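Local coordinates for Mn transporter subunit (Synechocystis sp. PCC 6803, PDB 3UJP), which binds manganese and probably delivers it, as the periplasmic solute-binding subunit, to an ABC-type manganese transporter, at residues N47-G50 / D51-V55. Numbering follows the deposited sequence.
Sequences NVAG and DKLVV. With ZN (zinc ion), chain H.
A49 and K52 close a type II' beta turn that carries the chain from helix 39-49 into strand 54-57, within a beta-alpha-beta unit of a parallel sheet. The backbone evidence is a bond from K52 N to A49 O, 3.3 Å long and bent to 140° at the hydrogen, with the donor 41° above the carbonyl plane. G50 leaves the helix with positive phi (80°), where a CB would be pressed against A49 O. Apolar contact lies beyond the turn: A49 CB meets L53 CB at 3.9 Å and V55 CG2 at 4.2 Å, while F150 of helix 136-153 packs on both A49 and L53. K52, bent at chi2 and chi4, curls back so that NZ forms a salt bridge with D51 OD1 at 3.0 Å, meeting it nearly along the C-O axis. With an alanine in place of K52, D51 OD1 would probably be left without its ammonium partner. D51 shares a zinc ion with E30 of a third subunit; the metal sits 2.5 Å from D51 OD2 and 2.6 Å from D51 OD1, so both carboxylate oxygens face it.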
loop_
_atom_site.group_PDB
_atom_site.type_symbol
_atom_site.label_atom_id
_atom_site.label_comp_id
_atom_site.label_asym_id
_atom_site.label_seq_id
_atom_site.Cartn_x
_atom_site.Cartn_y
_atom_site.Cartn_z
ATOM N N ASN A 47 -0.907 -4.112 12.242
ATOM C CA ASN A 47 -1.798 -3.459 13.174
ATOM C C ASN A 47 -1.132 -2.483 14.120
ATOM O O ASN A 47 -1.809 -1.629 14.656
ATOM C CB ASN A 47 -2.713 -4.455 13.893
ATOM C CG ASN A 47 -4.106 -4.491 13.274
ATOM O OD1 ASN A 47 -4.838 -3.508 13.370
ATOM N ND2 ASN A 47 -4.464 -5.604 12.617
ATOM N N VAL A 48 0.187 -2.561 14.283
ATOM C CA VAL A 48 0.928 -1.572 15.078
ATOM C C VAL A 48 1.536 -0.478 14.197
ATOM O O VAL A 48 1.853 0.624 14.659
ATOM C CB VAL A 48 2.074 -2.213 15.873
ATOM C CG1 VAL A 48 2.953 -1.141 16.499
ATOM C CG2 VAL A 48 1.542 -3.167 16.935
ATOM N N ALA A 49 1.714 -0.776 12.917
ATOM C CA ALA A 49 2.439 0.135 12.030
ATOM C C ALA A 49 1.510 1.139 11.341
ATOM O O ALA A 49 1.828 2.311 11.201
ATOM C CB ALA A 49 3.238 -0.649 11.003
ATOM N N GLY A 50 0.345 0.689 10.923
ATOM C CA GLY A 50 -0.595 1.610 10.350
ATOM C C GLY A 50 -0.163 1.824 8.940
ATOM O O GLY A 50 0.371 0.912 8.306
ATOM N N ASP A 51 -0.422 3.030 8.455
ATOM C CA ASP A 51 0.030 3.419 7.144
ATOM C C ASP A 51 1.427 4.041 7.202
ATOM O O ASP A 51 1.955 4.475 6.164
ATOM C CB ASP A 51 -1.003 4.296 6.415
ATOM C CG ASP A 51 -1.597 5.386 7.292
ATOM O OD1 ASP A 51 -0.906 5.951 8.169
ATOM O OD2 ASP A 51 -2.777 5.723 7.085
ATOM N N LYS A 52 2.025 4.031 8.402
ATOM C CA LYS A 52 3.418 4.501 8.621
ATOM C C LYS A 52 4.587 3.614 8.111
ATOM O O LYS A 52 5.620 4.150 7.736
ATOM C CB LYS A 52 3.666 4.839 10.089
ATOM C CG LYS A 52 2.745 5.882 10.634
ATOM C CD LYS A 52 2.795 7.148 9.791
ATOM C CE LYS A 52 1.781 8.184 10.251
ATOM N NZ LYS A 52 0.382 7.636 10.229
ATOM N N LEU A 53 4.445 2.284 8.136
ATOM C CA LEU A 53 5.393 1.354 7.499
ATOM C C LEU A 53 4.627 0.508 6.497
ATOM O O LEU A 53 3.391 0.572 6.408
ATOM C CB LEU A 53 6.043 0.415 8.515
ATOM C CG LEU A 53 6.804 1.038 9.691
ATOM C CD1 LEU A 53 7.513 -0.020 10.533
ATOM C CD2 LEU A 53 7.801 2.098 9.237
ATOM N N VAL A 54 5.355 -0.298 5.744
ATOM C CA VAL A 54 4.699 -1.160 4.770
ATOM C C VAL A 54 5.068 -2.604 5.041
ATOM O O VAL A 54 6.188 -3.041 4.776
ATOM C CB VAL A 54 4.960 -0.747 3.291
ATOM C CG1 VAL A 54 6.189 0.121 3.165
ATOM C CG2 VAL A 54 5.033 -1.977 2.383
ATOM N N VAL A 55 4.108 -3.328 5.606
ATOM C CA VAL A 55 4.360 -4.645 6.126
ATOM C C VAL A 55 4.063 -5.667 5.080
ATOM O O VAL A 55 3.067 -5.550 4.362
ATOM C CB VAL A 55 3.454 -4.920 7.276
ATOM C CG1 VAL A 55 3.713 -6.321 7.765
ATOM C CG2 VAL A 55 3.694 -3.886 8.352
HETATM ZN ZN ZN H . -2.802 7.697 8.585
#